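Local atomic coordinates of putative metal resistance protein (Proteus mirabilis, PDB entry 6C29), a protein that primes the disulfide isomerase ScsC through this N-terminal periplasmic part of ScsB, a tandem of immunoglobulin-fold domains, and is probably a protein-disulfide reductase. Residues Lys43-Ser48 with Ile82-Tyr87; Ile155-Ser160 with Ser170-Gln175. All coordinates share one frame; numbering follows the deposited sequence. Where two conformers were deposited one is given.

Contact 1 of 2, residues Lys43-Ser48 with Ile82-Tyr87; sequences KTYWRS and IHTQGY
Thr44 and Tyr87 form an antiparallel hydrogen-bonded pair. Thr44 N donates to Tyr87 O, and Tyr87 N returns a bond to Thr44 O, each at 2.9 Å. Next comes the non-hydrogen-bonded pair of Tyr45 with Gly86, whose CA atoms are only 3.8 Å apart. Gly86 CA also makes a CA-H...O contact with Thr44 O at 3.3 Å. Trp46 N then donates to Gln85 O in a nearly straight bond of 3.0 Å.

Beyond the strand pair, side chains take over. Gln85 NE2 reaches Ser48 O at 2.9 Å, and that oxygen lies close to the amide plane. The same nitrogen sits at the edge of the Trp46 indole, 3.4 Å from CE3, with ring and amide planes 82° apart. Trp46 CG lies opposite its own N (chi1 -170°), which turns the indole across both Gln85 and Tyr87. On the five-membered ring, Trp46 CD1 meets Tyr87 OH at 3.2 Å, near the indole plane. The edge of the Tyr87 ring lies beside Tyr45 O, which has no polar partner.

Further out, Pro72 O accepts a bond from Tyr87 OH, and Ser112 O one from Thr44 OG1. Gln85 NE2 also bonds Leu185 O, and Ser48 OG bonds Asp186. Strands 43-45 and 84-88 belong to a small antiparallel sheet with 75-77, within the DsbD-type N-terminal immunoglobulin-like fold.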
ATOM      1  N   LYS A  43      -2.371   6.246 -12.332  1.00 12.54           N
ATOM      2  CA  LYS A  43      -1.868   5.712 -11.071  1.00 12.98           C
ATOM      3  C   LYS A  43      -2.799   4.681 -10.495  1.00 11.78           C
ATOM      4  O   LYS A  43      -3.944   4.578 -10.912  1.00 12.52           O
ATOM      5  CB  LYS A  43      -1.672   6.859 -10.078  1.00 16.01           C
ATOM      6  CG  LYS A  43      -0.680   7.909 -10.580  1.00 22.79           C
ATOM      7  CD  LYS A  43      -0.953   9.294 -10.040  1.00 27.63           C
ATOM      8  CE  LYS A  43      -0.067  10.357 -10.741  1.00 41.36           C
ATOM      9  NZ  LYS A  43      -0.532  10.747 -12.110  1.00 44.08           N
ATOM     10  N   THR A  44      -2.304   3.871  -9.567  1.00 11.01           N
ATOM     11  CA  THR A  44      -3.196   3.110  -8.723  1.00 11.17           C
ATOM     12  C   THR A  44      -2.899   3.512  -7.293  1.00 11.22           C
ATOM     13  O   THR A  44      -2.124   4.431  -7.067  1.00 13.28           O
ATOM     14  CB  THR A  44      -3.094   1.614  -8.968  1.00 12.55           C
ATOM     15  OG1 THR A  44      -4.127   0.919  -8.241  1.00 13.85           O
ATOM     16  CG2 THR A  44      -1.733   1.038  -8.623  1.00 13.11           C
ATOM     17  N   TYR A  45      -3.634   2.922  -6.365  1.00 11.28           N
ATOM     18  CA  TYR A  45      -3.687   3.432  -5.006  1.00 11.16           C
ATOM     19  C   TYR A  45      -3.073   2.519  -3.976  1.00  9.97           C
ATOM     20  O   TYR A  45      -2.978   1.318  -4.136  1.00 11.14           O
ATOM     21  CB  TYR A  45      -5.122   3.657  -4.621  1.00 11.97           C
ATOM     22  CG  TYR A  45      -5.892   4.690  -5.394  1.00 13.53           C
ATOM     23  CD1 TYR A  45      -5.928   6.009  -4.977  1.00 13.93           C
ATOM     24  CD2 TYR A  45      -6.628   4.327  -6.501  1.00 16.63           C
ATOM     25  CE1 TYR A  45      -6.687   6.965  -5.658  1.00 16.90           C
ATOM     26  CE2 TYR A  45      -7.387   5.253  -7.178  1.00 18.03           C
ATOM     27  CZ  TYR A  45      -7.415   6.575  -6.742  1.00 18.44           C
ATOM     28  OH  TYR A  45      -8.177   7.495  -7.412  1.00 19.46           O
ATOM     29  N   TRP A  46      -2.681   3.147  -2.883  1.00 10.69           N
ATOM     30  CA  TRP A  46      -2.213   2.462  -1.695  1.00  9.81           C
ATOM     31  C   TRP A  46      -3.392   1.986  -0.865  1.00 11.96           C
ATOM     32  O   TRP A  46      -4.545   2.277  -1.191  1.00 13.64           O
ATOM     33  CB  TRP A  46      -1.333   3.429  -0.913  1.00 10.98           C
ATOM     34  CG  TRP A  46      -0.523   2.905   0.240  1.00 10.81           C
ATOM     35  CD1 TRP A  46       0.247   1.795   0.265  1.00 10.90           C
ATOM     36  CD2 TRP A  46      -0.368   3.529   1.522  1.00 10.29           C
ATOM     37  NE1 TRP A  46       0.868   1.667   1.487  1.00 10.19           N
ATOM     38  CE2 TRP A  46       0.510   2.727   2.270  1.00 10.27           C
ATOM     39  CE3 TRP A  46      -0.889   4.688   2.112  1.00 11.07           C
ATOM     40  CZ2 TRP A  46       0.881   3.020   3.564  1.00 10.69           C
ATOM     41  CZ3 TRP A  46      -0.497   4.985   3.425  1.00 12.55           C
ATOM     42  CH2 TRP A  46       0.388   4.154   4.117  1.00 12.78           C
ATOM     43  N   ARG A  47      -3.102   1.315   0.238  1.00 13.21           N
ATOM     44  CA  ARG A  47      -4.185   0.814   1.093  1.00 15.72           C
ATOM     45  C   ARG A  47      -5.039   1.932   1.687  1.00 17.04           C
ATOM     46  O   ARG A  47      -6.217   1.716   1.989  1.00 20.57           O
ATOM     47  CB  ARG A  47      -3.613  -0.050   2.213  1.00 18.19           C
ATOM     48  CG  ARG A  47      -2.738   0.686   3.172  1.00 20.13           C
ATOM     49  CD  ARG A  47      -2.155  -0.253   4.217  1.00 19.74           C
ATOM     50  NE  ARG A  47      -1.359   0.549   5.121  1.00 16.01           N
ATOM     51  CZ  ARG A  47      -0.118   0.287   5.496  1.00 15.22           C
ATOM     52  NH1 ARG A  47       0.500  -0.844   5.089  1.00 16.27           N
ATOM     53  NH2 ARG A  47       0.509   1.132   6.287  1.00 15.51           N
ATOM     54  N   SER A  48      -4.439   3.103   1.900  1.00 15.09           N
ATOM     55  CA  SER A  48      -5.127   4.336   2.289  1.00 16.75           C
ATOM     56  C   SER A  48      -4.993   5.316   1.135  1.00 16.99           C
ATOM     57  O   SER A  48      -3.993   5.986   0.986  1.00 16.61           O
ATOM     58  CB  SER A  48      -4.533   4.927   3.563  1.00 18.55           C
ATOM     59  OG  SER A  48      -4.811   4.058   4.663  1.00 18.75           O
ATOM     60  N   ILE A  82      -6.102  17.150  -6.327  1.00 50.96           N
ATOM     61  CA  ILE A  82      -6.488  16.043  -5.427  1.00 55.53           C
ATOM     62  C   ILE A  82      -5.266  15.398  -4.736  1.00 52.95           C
ATOM     63  O   ILE A  82      -4.349  14.963  -5.437  1.00 58.85           O
ATOM     64  CB  ILE A  82      -7.231  14.922  -6.229  1.00 63.04           C
ATOM     65  CG1 ILE A  82      -8.307  15.517  -7.149  1.00 70.89           C
ATOM     66  CG2 ILE A  82      -7.802  13.854  -5.312  1.00 57.55           C
ATOM     67  CD1 ILE A  82      -9.409  16.267  -6.426  1.00 74.40           C
ATOM     68  N   HIS A  83      -5.225  15.337  -3.399  1.00 40.80           N
ATOM     69  CA  HIS A  83      -4.150  14.603  -2.712  1.00 37.14           C
ATOM     70  C   HIS A  83      -4.428  13.109  -2.576  1.00 33.96           C
ATOM     71  O   HIS A  83      -5.451  12.714  -2.008  1.00 34.32           O
ATOM     72  CB  HIS A  83      -3.883  15.141  -1.317  1.00 38.04           C
ATOM     73  CG  HIS A  83      -2.663  14.545  -0.671  1.00 40.15           C
ATOM     74  ND1 HIS A  83      -1.383  14.812  -1.106  1.00 42.00           N
ATOM     75  CD2 HIS A  83      -2.531  13.687   0.371  1.00 37.88           C
ATOM     76  CE1 HIS A  83      -0.513  14.156  -0.355  1.00 37.01           C
ATOM     77  NE2 HIS A  83      -1.184  13.463   0.548  1.00 34.22           N
ATOM     78  N   THR A  84      -3.497  12.292  -3.064  1.00 28.09           N
ATOM     79  CA  THR A  84      -3.655  10.832  -3.062  1.00 23.12           C
ATOM     80  C   THR A  84      -2.360  10.107  -2.724  1.00 18.73           C
ATOM     81  O   THR A  84      -1.265  10.659  -2.882  1.00 19.47           O
ATOM     82  CB  THR A  84      -4.149  10.337  -4.402  1.00 30.51           C
ATOM     83  OG1 THR A  84      -3.228  10.725  -5.423  1.00 34.60           O
ATOM     84  CG2 THR A  84      -5.516  10.927  -4.709  1.00 37.31           C
ATOM     85  N   GLN A  85      -2.498   8.870  -2.250  1.00 14.99           N
ATOM     86  CA  GLN A  85      -1.368   8.009  -1.927  1.00 13.23           C
ATOM     87  C   GLN A  85      -1.454   6.749  -2.789  1.00 12.98           C
ATOM     88  O   GLN A  85      -2.501   6.105  -2.827  1.00 12.56           O
ATOM     89  CB  GLN A  85      -1.345   7.647  -0.441  1.00 15.51           C
ATOM     90  CG  GLN A  85      -1.279   8.912   0.419  1.00 15.38           C
ATOM     91  CD  GLN A  85      -1.314   8.660   1.890  1.00 16.61           C
ATOM     92  OE1 GLN A  85      -0.547   9.264   2.641  1.00 19.94           O
ATOM     93  NE2 GLN A  85      -2.246   7.836   2.336  1.00 15.79           N
ATOM     94  N   GLY A  86      -0.380   6.423  -3.500  1.00 10.72           N
ATOM     95  CA  GLY A  86      -0.432   5.290  -4.410  1.00 10.95           C
ATOM     96  C   GLY A  86       0.829   5.152  -5.222  1.00 11.07           C
ATOM     97  O   GLY A  86       1.932   5.413  -4.727  1.00 10.64           O
ATOM     98  N   TYR A  87       0.668   4.691  -6.463  1.00 11.49           N
ATOM     99  CA  TYR A  87       1.758   4.252  -7.282  1.00 10.61           C
ATOM    100  C   TYR A  87       1.593   4.726  -8.705  1.00 10.65           C
ATOM    101  O   TYR A  87       0.492   4.663  -9.269  1.00 12.44           O
ATOM    102  CB  TYR A  87       1.831   2.739  -7.303  1.00 10.59           C
ATOM    103  CG  TYR A  87       1.774   2.080  -5.929  1.00  9.88           C
ATOM    104  CD1 TYR A  87       2.912   1.974  -5.151  1.00  8.62           C
ATOM    105  CD2 TYR A  87       0.585   1.581  -5.429  1.00  9.42           C
ATOM    106  CE1 TYR A  87       2.870   1.356  -3.899  1.00  9.15           C
ATOM    107  CE2 TYR A  87       0.517   0.957  -4.175  1.00  9.71           C
ATOM    108  CZ  TYR A  87       1.665   0.832  -3.428  1.00  8.96           C
ATOM    109  OH  TYR A  87       1.630   0.213  -2.198  1.00 11.62           O
TER

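Contact 2 of 2, residues Ile155-Ser160 with Ser170-Gln175; sequences ISAVSS and SLQREQ
Ile155-Ser160 and Ser170-Gln175 pair as the two arms of an antiparallel beta hairpin, at the surface and away from its turn. Ser159 and Ser170 exchange backbone bonds: Ser159 N to Ser170 O at 3.0 Å and Ser170 N to Ser159 O at 2.9 Å. The first strand turns a corner at Ser156. Before it, Val158 and Leu171 form a non-hydrogen-bonded pair. Their side chains lie side by side and point the same way. Leu171 CD2 is tightly packed against both Val158 methyls, at 3.5 Å from CG1.

The hairpin lies at one edge of a four-stranded antiparallel sheet, in the second of the tandem immunoglobulin-fold domains. Strand 155-163 is outermost, and 166-173 pairs on its other side with strand 204-213. Val158 packs on Val240 and Leu171 on Phe229, so this face of the pair meets strands 226-233 and 236-243.

Ser159, Ser170 and Gln172 point to the other face. Near the corner, Gln172 N donates to Ala157 O at 3.0 Å. Gln172 O in turn accepts from Ser156 N at 2.8 Å. The Gln172 chain is extended and brings OE1 within 2.9 Å of Ser156 OG. That hydroxyl donates from above the amide carbonyl plane. Ser156 OG stands between its own N and carbonyl carbon (chi1 53°), facing the glutamine. The Arg173 guanidinium forms salt bridges with Asp233 and Asp234, while NE donates to Gln175 O at 2.9 Å.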
ATOM      1  N   ILE A 155      13.619   4.817  12.654  1.00 16.28           N
ATOM      2  CA  ILE A 155      13.227   5.641  13.786  1.00 18.58           C
ATOM      3  C   ILE A 155      13.463   4.932  15.105  1.00 19.90           C
ATOM      4  O   ILE A 155      13.347   3.705  15.199  1.00 20.64           O
ATOM      5  CB  ILE A 155      11.764   6.071  13.701  1.00 23.90           C
ATOM      6  CG1 ILE A 155      10.836   4.876  13.802  1.00 29.76           C
ATOM      7  CG2 ILE A 155      11.523   6.900  12.397  1.00 20.69           C
ATOM      8  CD1 ILE A 155       9.471   5.266  14.068  1.00 35.19           C
ATOM      9  N   SER A 156      13.801   5.720  16.117  1.00 19.31           N
ATOM     10  CA  SER A 156      14.022   5.185  17.459  1.00 19.96           C
ATOM     11  C   SER A 156      12.980   5.627  18.494  1.00 23.19           C
ATOM     12  O   SER A 156      12.923   5.062  19.588  1.00 26.43           O
ATOM     13  CB  SER A 156      15.413   5.582  17.952  1.00 19.84           C
ATOM     14  OG  SER A 156      15.616   6.962  17.851  1.00 24.28           O
ATOM     15  N   ALA A 157      12.170   6.626  18.167  1.00 18.97           N
ATOM     16  CA  ALA A 157      11.096   7.073  19.050  1.00 17.88           C
ATOM     17  C   ALA A 157      10.025   7.804  18.260  1.00 16.37           C
ATOM     18  O   ALA A 157      10.317   8.466  17.261  1.00 17.30           O
ATOM     19  CB  ALA A 157      11.617   7.959  20.154  1.00 21.32           C
ATOM     20  N   VAL A 158       8.792   7.653  18.729  1.00 16.41           N
ATOM     21  CA  VAL A 158       7.630   8.322  18.179  1.00 18.42           C
ATOM     22  C   VAL A 158       6.762   8.849  19.304  1.00 18.56           C
ATOM     23  O   VAL A 158       6.500   8.132  20.294  1.00 18.95           O
ATOM     24  CB  VAL A 158       6.781   7.357  17.316  1.00 22.33           C
ATOM     25  CG1 VAL A 158       5.568   8.063  16.770  1.00 22.82           C
ATOM     26  CG2 VAL A 158       7.610   6.778  16.236  1.00 28.73           C
ATOM     27  N   SER A 159       6.333  10.099  19.178  1.00 18.32           N
ATOM     28  CA  SER A 159       5.301  10.623  20.052  0.55 18.29           C
ATOM     29  C   SER A 159       4.306  11.385  19.207  1.00 16.09           C
ATOM     30  O   SER A 159       4.596  11.804  18.054  1.00 16.59           O
ATOM     31  CB  SER A 159       5.875  11.520  21.150  0.55 20.85           C
ATOM     32  OG  SER A 159       6.602  12.585  20.592  0.55 23.43           O
ATOM     33  N   SER A 160       3.109  11.529  19.730  1.00 16.46           N
ATOM     34  CA  SER A 160       2.083  12.242  19.001  1.00 16.68           C
ATOM     35  C   SER A 160       1.086  12.892  19.932  1.00 17.07           C
ATOM     36  O   SER A 160       0.940  12.520  21.108  1.00 17.72           O
ATOM     37  CB  SER A 160       1.359  11.317  18.014  1.00 17.47           C
ATOM     38  OG  SER A 160       0.680  10.280  18.697  1.00 17.58           O
ATOM     39  N   SER A 170       6.208  13.613  16.494  1.00 16.57           N
ATOM     40  CA  SER A 170       7.613  13.874  16.710  0.54 18.69           C
ATOM     41  C   SER A 170       8.336  12.555  16.555  1.00 16.46           C
ATOM     42  O   SER A 170       8.016  11.597  17.253  1.00 17.45           O
ATOM     43  CB  SER A 170       7.842  14.488  18.090  0.54 21.34           C
ATOM     44  OG  SER A 170       9.199  14.405  18.464  0.54 23.09           O
ATOM     45  N   LEU A 171       9.260  12.499  15.598  1.00 14.23           N
ATOM     46  CA  LEU A 171       9.939  11.269  15.215  1.00 13.94           C
ATOM     47  C   LEU A 171      11.434  11.453  15.327  1.00 15.69           C
ATOM     48  O   LEU A 171      12.002  12.374  14.742  1.00 17.48           O
ATOM     49  CB  LEU A 171       9.573  10.863  13.782  1.00 16.25           C
ATOM     50  CG  LEU A 171       8.078  10.785  13.486  1.00 21.58           C
ATOM     51  CD1 LEU A 171       7.828  10.477  12.028  1.00 24.84           C
ATOM     52  CD2 LEU A 171       7.419   9.711  14.324  1.00 27.11           C
ATOM     53  N   GLN A 172      12.081  10.549  16.041  1.00 15.72           N
ATOM     54  CA  GLN A 172      13.520  10.601  16.209  1.00 15.20           C
ATOM     55  C   GLN A 172      14.202   9.606  15.289  1.00 14.96           C
ATOM     56  O   GLN A 172      13.845   8.426  15.275  1.00 16.67           O
ATOM     57  CB  GLN A 172      13.916  10.301  17.648  1.00 18.08           C
ATOM     58  CG  GLN A 172      15.418  10.370  17.842  1.00 23.21           C
ATOM     59  CD  GLN A 172      15.842  10.031  19.265  1.00 34.73           C
ATOM     60  OE1 GLN A 172      15.421   9.016  19.831  1.00 40.13           O
ATOM     61  NE2 GLN A 172      16.708  10.861  19.833  1.00 41.51           N
ATOM     62  N   ARG A 173      15.167  10.071  14.510  1.00 15.46           N
ATOM     63  CA  ARG A 173      15.921   9.184  13.650  1.00 16.51           C
ATOM     64  C   ARG A 173      16.856   8.334  14.496  1.00 19.45           C
ATOM     65  O   ARG A 173      17.459   8.830  15.425  1.00 22.10           O
ATOM     66  CB  ARG A 173      16.696   9.967  12.614  1.00 19.53           C
ATOM     67  CG  ARG A 173      17.217   9.067  11.496  1.00 28.46           C
ATOM     68  CD  ARG A 173      17.781   9.819  10.312  1.00 37.00           C
ATOM     69  NE  ARG A 173      18.516   8.900   9.434  1.00 42.10           N
ATOM     70  CZ  ARG A 173      18.384   8.825   8.118  1.00 39.57           C
ATOM     71  NH1 ARG A 173      17.535   9.603   7.481  1.00 34.67           N
ATOM     72  NH2 ARG A 173      19.106   7.948   7.433  1.00 42.61           N
ATOM     73  N   GLU A 174      16.948   7.038  14.202  1.00 18.59           N
ATOM     74  CA  GLU A 174      17.743   6.113  15.029  1.00 23.15           C
ATOM     75  C   GLU A 174      19.219   6.456  14.978  1.00 25.01           C
ATOM     76  O   GLU A 174      19.914   6.534  16.000  1.00 26.73           O
ATOM     77  CB  GLU A 174      17.532   4.673  14.556  1.00 28.30           C
ATOM     78  CG  GLU A 174      18.234   3.632  15.443  1.00 38.82           C
ATOM     79  CD  GLU A 174      18.144   2.203  14.922  1.00 51.71           C
ATOM     80  OE1 GLU A 174      17.256   1.900  14.097  1.00 48.43           O
ATOM     81  OE2 GLU A 174      18.973   1.376  15.358  1.00 63.97           O
ATOM     82  N   GLN A 175      19.688   6.638  13.757  1.00 24.38           N
ATOM     83  CA  GLN A 175      21.057   6.965  13.451  1.00 29.85           C
ATOM     84  C   GLN A 175      21.124   8.074  12.399  1.00 28.03           C
ATOM     85  O   GLN A 175      20.415   8.032  11.390  1.00 27.85           O
ATOM     86  CB  GLN A 175      21.791   5.736  12.939  1.00 39.21           C
ATOM     87  CG  GLN A 175      23.265   5.959  12.893  1.00 55.68           C
ATOM     88  CD  GLN A 175      24.013   4.803  12.290  1.00 71.90           C
ATOM     89  OE1 GLN A 175      23.544   3.658  12.287  1.00 77.58           O
ATOM     90  NE2 GLN A 175      25.193   5.099  11.757  1.00 76.29           N
TER

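How the contacts relate
The two contacts follow one another along the chain: the segments of contact 1 both precede those of contact 2. Their centres are 25 Å apart. Their nearest atoms stay about 13 Å apart, so they do not touch. The centre of contact 1, which is buried, is about 8 Å from the centre of the chain. That of contact 2, at the surface, is about 22 Å from it. Through Trp46 and Gln85, contact 1 packs on Tyr184, in the later part of the chain, where contact 2 also lies. Lys43 is backbone hydrogen-bonded to Cys114, and Tyr45 touches it. The protein has a cysteine active site, and Cys114 is probably part of it.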